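Local coordinates for protein 4-dehydrase (PDB 2PO3) that probably acts as a pyridoxal phosphate-dependent sugar aminotransferase in the biosynthesis of desosamine, at residues A[306-319]-A[378-390]. Sequence-based numbering, arbitrary orientation.
Sequences ATTGIHRDLVMEVL and LLRLCATRGRELT
I310 pushes its side chain from the turn between helices 305-308 and 312-321 into helix 369-394, beside G386. Its CB lies 3.5 Å from T390 OG1 and also close to G386 CA. The CG2 branch enters a notch of the helix backbone, 3.3 Å from C382 O and 3.6 Å from G386 CA, where the glycine leaves room for it. CG1, the other branch, stands anti to the backbone N (chi1 180°), passes T390 OG1, and carries CD1 to within 4.0 Å of L389 CD1. In what is probably the smaller, C-terminal domain of a fold-type I aminotransferase, the helical segments 312-319 and 378-390 run at 137° to each other, closer to antiparallel than to parallel. C382 SG touches V318 CG1 (3.9 Å), while V315 CG1 meets L379 CD2 at 3.7 Å, the two side chains crossing nearly at right angles; strand 358-361 touches both V315 and L379. Beyond G386, R387 folds back over the C-terminal end of helix 305-308. It is bent at chi3; T308 C and G309 CA lie over one guanidinium face, offset toward its rim, and NH2 donates to A306 O (2.7 Å, N-H...O 145°), in the carbonyl plane, with a weak second bond to T307 O. NE donates to a water near the guanidinium plane. G309, at positive phi, presents its O 2.7 Å from T390 OG1, whose proton could instead go to G386 O; a second water links T390 OG1 with H311 N.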
ATOM      1  N   ALA A 306     -30.871  26.898  10.027  1.00 25.41           N
ATOM      2  CA  ALA A 306     -32.069  27.669  10.269  1.00 29.04           C
ATOM      3  C   ALA A 306     -32.073  28.361  11.630  1.00 41.83           C
ATOM      4  O   ALA A 306     -32.391  29.545  11.756  1.00 47.60           O
ATOM      5  CB  ALA A 306     -33.267  26.754  10.129  1.00 24.27           C
ATOM      6  N   THR A 307     -31.736  27.581  12.651  1.00 33.43           N
ATOM      7  CA  THR A 307     -31.686  28.005  14.026  1.00 27.44           C
ATOM      8  C   THR A 307     -30.583  29.032  14.226  1.00 34.41           C
ATOM      9  O   THR A 307     -30.790  30.090  14.790  1.00 42.19           O
ATOM     10  CB  THR A 307     -31.444  26.751  14.920  1.00 23.99           C
ATOM     11  OG1 THR A 307     -32.459  25.791  14.797  1.00 28.58           O
ATOM     12  CG2 THR A 307     -31.253  27.096  16.385  1.00 24.51           C
ATOM     13  N   THR A 308     -29.379  28.725  13.751  1.00 29.03           N
ATOM     14  CA  THR A 308     -28.242  29.612  13.908  1.00 28.40           C
ATOM     15  C   THR A 308     -28.129  30.754  12.908  1.00 34.08           C
ATOM     16  O   THR A 308     -27.535  31.769  13.224  1.00 27.88           O
ATOM     17  CB  THR A 308     -26.940  28.802  13.796  1.00 31.61           C
ATOM     18  OG1 THR A 308     -26.763  28.379  12.459  1.00 23.10           O
ATOM     19  CG2 THR A 308     -26.984  27.572  14.685  1.00 18.70           C
ATOM     20  N   GLY A 309     -28.641  30.587  11.690  1.00 28.11           N
ATOM     21  CA  GLY A 309     -28.496  31.660  10.734  1.00 24.31           C
ATOM     22  C   GLY A 309     -27.107  31.664  10.111  1.00 29.61           C
ATOM     23  O   GLY A 309     -26.704  32.602   9.447  1.00 30.41           O
ATOM     24  N   ILE A 310     -26.353  30.592  10.328  1.00 26.94           N
ATOM     25  CA  ILE A 310     -25.006  30.451   9.772  1.00 21.20           C
ATOM     26  C   ILE A 310     -24.773  29.002   9.356  1.00 26.57           C
ATOM     27  O   ILE A 310     -25.000  28.089  10.149  1.00 29.87           O
ATOM     28  CB  ILE A 310     -23.857  30.952  10.653  1.00 20.19           C
ATOM     29  CG1 ILE A 310     -22.524  30.743   9.962  1.00 24.97           C
ATOM     30  CG2 ILE A 310     -23.767  30.247  12.002  1.00 13.21           C
ATOM     31  CD1 ILE A 310     -21.387  31.528  10.616  1.00 14.90           C
ATOM     32  N   HIS A 311     -24.343  28.796   8.112  1.00 23.33           N
ATOM     33  CA  HIS A 311     -24.061  27.469   7.560  1.00 23.91           C
ATOM     34  C   HIS A 311     -22.772  26.894   8.132  1.00 27.11           C
ATOM     35  O   HIS A 311     -21.839  27.661   8.368  1.00 24.00           O
ATOM     36  CB  HIS A 311     -23.810  27.530   6.029  1.00 24.32           C
ATOM     37  CG  HIS A 311     -23.872  26.180   5.335  1.00 32.82           C
ATOM     38  ND1 HIS A 311     -22.803  25.258   5.352  1.00 33.78           N
ATOM     39  CD2 HIS A 311     -24.887  25.598   4.613  1.00 32.50           C
ATOM     40  CE1 HIS A 311     -23.184  24.174   4.666  1.00 33.27           C
ATOM     41  NE2 HIS A 311     -24.429  24.349   4.211  1.00 35.42           N
ATOM     42  N   ARG A 312     -22.737  25.549   8.310  1.00 26.24           N
ATOM     43  CA  ARG A 312     -21.579  24.775   8.797  1.00 23.28           C
ATOM     44  C   ARG A 312     -20.261  25.185   8.108  1.00 23.86           C
ATOM     45  O   ARG A 312     -19.191  25.348   8.706  1.00 24.39           O
ATOM     46  CB  ARG A 312     -21.870  23.303   8.487  1.00 20.48           C
ATOM     47  CG  ARG A 312     -20.866  22.294   9.051  1.00 23.69           C
ATOM     48  CD  ARG A 312     -19.678  22.081   8.112  1.00 12.41           C
ATOM     49  NE  ARG A 312     -20.022  21.888   6.690  1.00 20.52           N
ATOM     50  CZ  ARG A 312     -20.577  20.787   6.171  1.00 20.73           C
ATOM     51  NH1 ARG A 312     -20.886  19.743   6.928  1.00 24.09           N
ATOM     52  NH2 ARG A 312     -20.832  20.722   4.855  1.00 19.29           N
ATOM     53  N   ASP A 313     -20.346  25.373   6.798  1.00 20.12           N
ATOM     54  CA  ASP A 313     -19.184  25.739   6.016  1.00 19.84           C
ATOM     55  C   ASP A 313     -18.517  27.012   6.466  1.00 27.31           C
ATOM     56  O   ASP A 313     -17.288  27.109   6.532  1.00 34.51           O
ATOM     57  CB  ASP A 313     -19.523  25.844   4.524  1.00 17.17           C
ATOM     58  CG  ASP A 313     -19.842  24.522   3.886  1.00 29.55           C
ATOM     59  OD1 ASP A 313     -19.679  23.456   4.456  1.00 30.38           O
ATOM     60  OD2 ASP A 313     -20.292  24.655   2.654  1.00 27.35           O
ATOM     61  N   LEU A 314     -19.354  27.997   6.760  1.00 25.96           N
ATOM     62  CA  LEU A 314     -18.883  29.290   7.195  1.00 27.05           C
ATOM     63  C   LEU A 314     -18.303  29.189   8.592  1.00 26.88           C
ATOM     64  O   LEU A 314     -17.287  29.828   8.927  1.00 16.32           O
ATOM     65  CB  LEU A 314     -19.975  30.361   7.100  1.00 32.69           C
ATOM     66  CG  LEU A 314     -19.402  31.785   7.229  1.00 40.92           C
ATOM     67  CD1 LEU A 314     -18.188  32.013   6.320  1.00 27.35           C
ATOM     68  CD2 LEU A 314     -20.490  32.794   6.872  1.00 42.82           C
ATOM     69  N   VAL A 315     -18.968  28.350   9.389  1.00 21.26           N
ATOM     70  CA  VAL A 315     -18.475  28.138  10.722  1.00 20.65           C
ATOM     71  C   VAL A 315     -17.021  27.625  10.589  1.00 23.90           C
ATOM     72  O   VAL A 315     -16.060  28.105  11.240  1.00 21.33           O
ATOM     73  CB  VAL A 315     -19.322  27.118  11.460  1.00 22.44           C
ATOM     74  CG1 VAL A 315     -18.490  26.717  12.668  1.00 18.75           C
ATOM     75  CG2 VAL A 315     -20.664  27.733  11.916  1.00 13.94           C
ATOM     76  N   MET A 316     -16.854  26.656   9.682  1.00 25.99           N
ATOM     77  CA  MET A 316     -15.550  26.054   9.404  1.00 24.24           C
ATOM     78  C   MET A 316     -14.479  27.094   9.083  1.00 28.04           C
ATOM     79  O   MET A 316     -13.359  27.144   9.630  1.00 22.46           O
ATOM     80  CB  MET A 316     -15.689  25.086   8.230  1.00 23.47           C
ATOM     81  CG  MET A 316     -15.996  23.660   8.637  1.00 39.42           C
ATOM     82  SD  MET A 316     -15.297  22.446   7.464  1.00 48.29           S
ATOM     83  CE  MET A 316     -14.357  23.528   6.392  1.00 53.40           C
ATOM     84  N   GLU A 317     -14.842  27.953   8.150  1.00 22.54           N
ATOM     85  CA  GLU A 317     -13.933  29.007   7.723  1.00 31.15           C
ATOM     86  C   GLU A 317     -13.537  29.943   8.853  1.00 31.62           C
ATOM     87  O   GLU A 317     -12.373  30.329   8.989  1.00 34.96           O
ATOM     88  CB  GLU A 317     -14.580  29.868   6.627  1.00 31.74           C
ATOM     89  CG  GLU A 317     -14.674  29.171   5.259  1.00 32.93           C
ATOM     90  CD  GLU A 317     -14.855  30.177   4.148  1.00100.00           C
ATOM     91  OE1 GLU A 317     -15.903  30.322   3.535  1.00100.00           O
ATOM     92  OE2 GLU A 317     -13.785  30.914   3.952  1.00100.00           O
ATOM     93  N   VAL A 318     -14.526  30.317   9.659  1.00 26.10           N
ATOM     94  CA  VAL A 318     -14.290  31.222  10.766  1.00 29.03           C
ATOM     95  C   VAL A 318     -13.288  30.633  11.739  1.00 31.20           C
ATOM     96  O   VAL A 318     -12.400  31.322  12.238  1.00 28.33           O
ATOM     97  CB  VAL A 318     -15.589  31.587  11.484  1.00 33.03           C
ATOM     98  CG1 VAL A 318     -15.311  32.479  12.685  1.00 19.23           C
ATOM     99  CG2 VAL A 318     -16.560  32.290  10.538  1.00 34.88           C
ATOM    100  N   LEU A 319     -13.444  29.334  12.008  1.00 25.79           N
ATOM    101  CA  LEU A 319     -12.517  28.710  12.939  1.00 25.48           C
ATOM    102  C   LEU A 319     -11.144  28.526  12.289  1.00 26.47           C
ATOM    103  O   LEU A 319     -10.091  28.726  12.886  1.00 25.33           O
ATOM    104  CB  LEU A 319     -13.038  27.371  13.481  1.00 27.15           C
ATOM    105  CG  LEU A 319     -14.210  27.439  14.471  1.00 38.61           C
ATOM    106  CD1 LEU A 319     -15.318  28.393  14.015  1.00 33.17           C
ATOM    107  CD2 LEU A 319     -14.786  26.030  14.649  1.00 31.33           C
ATOM    108  N   LEU A 378     -15.695  29.871  20.561  1.00 28.71           N
ATOM    109  CA  LEU A 378     -15.709  30.291  19.180  1.00 27.49           C
ATOM    110  C   LEU A 378     -16.993  29.743  18.525  1.00 27.62           C
ATOM    111  O   LEU A 378     -17.696  30.417  17.773  1.00 27.76           O
ATOM    112  CB  LEU A 378     -14.463  29.724  18.485  1.00 32.52           C
ATOM    113  CG  LEU A 378     -13.484  30.767  17.948  1.00 49.61           C
ATOM    114  CD1 LEU A 378     -12.394  30.109  17.080  1.00 58.70           C
ATOM    115  CD2 LEU A 378     -14.244  31.793  17.116  1.00 44.43           C
ATOM    116  N   LEU A 379     -17.347  28.506  18.827  1.00 28.10           N
ATOM    117  CA  LEU A 379     -18.565  27.962  18.248  1.00 27.96           C
ATOM    118  C   LEU A 379     -19.798  28.694  18.766  1.00 33.63           C
ATOM    119  O   LEU A 379     -20.756  28.985  18.038  1.00 29.58           O
ATOM    120  CB  LEU A 379     -18.741  26.504  18.643  1.00 27.12           C
ATOM    121  CG  LEU A 379     -17.996  25.552  17.720  1.00 36.32           C
ATOM    122  CD1 LEU A 379     -18.335  24.119  18.112  1.00 28.22           C
ATOM    123  CD2 LEU A 379     -18.464  25.782  16.294  1.00 42.63           C
ATOM    124  N   ARG A 380     -19.771  28.972  20.062  1.00 29.45           N
ATOM    125  CA  ARG A 380     -20.858  29.653  20.728  1.00 24.67           C
ATOM    126  C   ARG A 380     -21.047  31.020  20.097  1.00 22.99           C
ATOM    127  O   ARG A 380     -22.156  31.446  19.855  1.00 25.04           O
ATOM    128  CB  ARG A 380     -20.552  29.741  22.208  1.00 31.54           C
ATOM    129  CG  ARG A 380     -21.658  30.373  23.034  1.00 30.52           C
ATOM    130  CD  ARG A 380     -21.397  30.101  24.493  1.00 30.21           C
ATOM    131  NE  ARG A 380     -21.566  28.688  24.855  1.00 41.86           N
ATOM    132  CZ  ARG A 380     -22.745  28.096  25.127  1.00 40.40           C
ATOM    133  NH1 ARG A 380     -23.904  28.755  25.070  1.00 32.32           N
ATOM    134  NH2 ARG A 380     -22.786  26.800  25.457  1.00 37.47           N
ATOM    135  N   LEU A 381     -19.956  31.709  19.802  1.00 24.29           N
ATOM    136  CA  LEU A 381     -20.052  33.015  19.169  1.00 26.94           C
ATOM    137  C   LEU A 381     -20.789  32.901  17.824  1.00 35.22           C
ATOM    138  O   LEU A 381     -21.789  33.584  17.527  1.00 28.67           O
ATOM    139  CB  LEU A 381     -18.631  33.597  18.978  1.00 25.15           C
ATOM    140  CG  LEU A 381     -18.528  34.878  18.158  1.00 23.26           C
ATOM    141  CD1 LEU A 381     -19.260  35.970  18.915  1.00 28.45           C
ATOM    142  CD2 LEU A 381     -17.074  35.325  17.982  1.00 25.16           C
ATOM    143  N   CYS A 382     -20.286  31.985  16.998  1.00 23.24           N
ATOM    144  CA  CYS A 382     -20.840  31.717  15.675  1.00 27.07           C
ATOM    145  C   CYS A 382     -22.320  31.390  15.683  1.00 30.18           C
ATOM    146  O   CYS A 382     -23.102  31.819  14.843  1.00 29.43           O
ATOM    147  CB  CYS A 382     -20.113  30.513  15.004  1.00 27.12           C
ATOM    148  SG  CYS A 382     -18.390  30.836  14.532  1.00 32.02           S
ATOM    149  N   ALA A 383     -22.697  30.571  16.643  1.00 34.70           N
ATOM    150  CA  ALA A 383     -24.069  30.142  16.757  1.00 31.48           C
ATOM    151  C   ALA A 383     -24.988  31.238  17.230  1.00 44.89           C
ATOM    152  O   ALA A 383     -26.110  31.350  16.727  1.00 49.61           O
ATOM    153  CB  ALA A 383     -24.184  28.904  17.640  1.00 32.32           C
ATOM    154  N   THR A 384     -24.516  32.036  18.192  1.00 36.65           N
ATOM    155  CA  THR A 384     -25.336  33.107  18.733  1.00 34.28           C
ATOM    156  C   THR A 384     -25.334  34.378  17.915  1.00 35.50           C
ATOM    157  O   THR A 384     -26.198  35.238  18.124  1.00 33.27           O
ATOM    158  CB  THR A 384     -24.940  33.468  20.170  1.00 33.59           C
ATOM    159  OG1 THR A 384     -23.637  34.018  20.130  1.00 43.89           O
ATOM    160  CG2 THR A 384     -24.965  32.215  21.033  1.00 30.35           C
ATOM    161  N   ARG A 385     -24.364  34.499  17.008  1.00 27.68           N
ATOM    162  CA  ARG A 385     -24.293  35.701  16.190  1.00 28.46           C
ATOM    163  C   ARG A 385     -24.227  35.424  14.704  1.00 30.32           C
ATOM    164  O   ARG A 385     -23.844  36.328  13.952  1.00 25.61           O
ATOM    165  CB  ARG A 385     -23.128  36.602  16.584  1.00 34.95           C
ATOM    166  CG  ARG A 385     -22.969  36.786  18.101  1.00 53.06           C
ATOM    167  CD  ARG A 385     -23.561  38.075  18.678  1.00 56.51           C
ATOM    168  NE  ARG A 385     -23.219  39.316  17.967  1.00 77.65           N
ATOM    169  CZ  ARG A 385     -22.376  40.253  18.410  1.00 91.46           C
ATOM    170  NH1 ARG A 385     -21.720  40.140  19.574  1.00 99.59           N
ATOM    171  NH2 ARG A 385     -22.174  41.345  17.656  1.00 29.30           N
ATOM    172  N   GLY A 386     -24.612  34.186  14.341  1.00 24.69           N
ATOM    173  CA  GLY A 386     -24.622  33.632  12.992  1.00 31.28           C
ATOM    174  C   GLY A 386     -25.107  34.554  11.890  1.00 26.53           C
ATOM    175  O   GLY A 386     -24.385  34.839  10.928  1.00 26.70           O
ATOM    176  N   ARG A 387     -26.342  34.993  12.104  1.00 24.68           N
ATOM    177  CA  ARG A 387     -27.112  35.897  11.262  1.00 25.97           C
ATOM    178  C   ARG A 387     -26.308  37.159  10.918  1.00 29.14           C
ATOM    179  O   ARG A 387     -26.187  37.565   9.751  1.00 26.14           O
ATOM    180  CB  ARG A 387     -28.453  36.234  11.938  1.00 27.45           C
ATOM    181  CG  ARG A 387     -29.465  35.094  11.839  1.00 18.24           C
ATOM    182  CD  ARG A 387     -30.753  35.238  12.665  1.00 26.94           C
ATOM    183  NE  ARG A 387     -31.221  33.953  13.216  1.00 25.19           N
ATOM    184  CZ  ARG A 387     -31.806  32.982  12.490  1.00 23.21           C
ATOM    185  NH1 ARG A 387     -32.044  33.100  11.183  1.00 35.79           N
ATOM    186  NH2 ARG A 387     -32.190  31.854  13.096  1.00 45.06           N
ATOM    187  N   GLU A 388     -25.737  37.785  11.940  1.00 28.06           N
ATOM    188  CA  GLU A 388     -24.947  38.975  11.696  1.00 25.76           C
ATOM    189  C   GLU A 388     -23.615  38.623  11.029  1.00 29.75           C
ATOM    190  O   GLU A 388     -23.113  39.330  10.156  1.00 27.78           O
ATOM    191  CB  GLU A 388     -24.829  39.796  12.991  1.00 29.79           C
ATOM    192  CG  GLU A 388     -23.818  40.963  12.952  1.00 35.43           C
ATOM    193  CD  GLU A 388     -23.489  41.487  14.326  1.00 49.61           C
ATOM    194  OE1 GLU A 388     -24.255  41.410  15.266  1.00 44.67           O
ATOM    195  OE2 GLU A 388     -22.320  42.065  14.400  1.00 52.36           O
ATOM    196  N   LEU A 389     -23.051  37.492  11.450  1.00 24.07           N
ATOM    197  CA  LEU A 389     -21.792  37.015  10.915  1.00 22.11           C
ATOM    198  C   LEU A 389     -21.934  36.677   9.446  1.00 26.23           C
ATOM    199  O   LEU A 389     -21.102  37.003   8.600  1.00 25.06           O
ATOM    200  CB  LEU A 389     -21.359  35.787  11.715  1.00 27.11           C
ATOM    201  CG  LEU A 389     -19.853  35.649  11.839  1.00 32.44           C
ATOM    202  CD1 LEU A 389     -19.523  34.404  12.665  1.00 28.28           C
ATOM    203  CD2 LEU A 389     -19.257  35.572  10.443  1.00 22.11           C
ATOM    204  N   THR A 390     -23.024  35.994   9.139  1.00 23.12           N
ATOM    205  CA  THR A 390     -23.283  35.657   7.758  1.00 24.48           C
ATOM    206  C   THR A 390     -23.471  36.987   6.974  1.00 33.29           C
ATOM    207  O   THR A 390     -22.882  37.247   5.929  1.00 32.01           O
ATOM    208  CB  THR A 390     -24.548  34.769   7.674  1.00 28.11           C
ATOM    209  OG1 THR A 390     -24.392  33.496   8.277  1.00 31.14           O
ATOM    210  CG2 THR A 390     -25.114  34.641   6.264  1.00 28.02           C
TER
HETATM  211  O   HOH W   1     -30.647  33.264  15.917  1.00 49.40           O
HETATM  212  O   HOH W   2     -24.226  31.283   6.991  1.00 32.33           O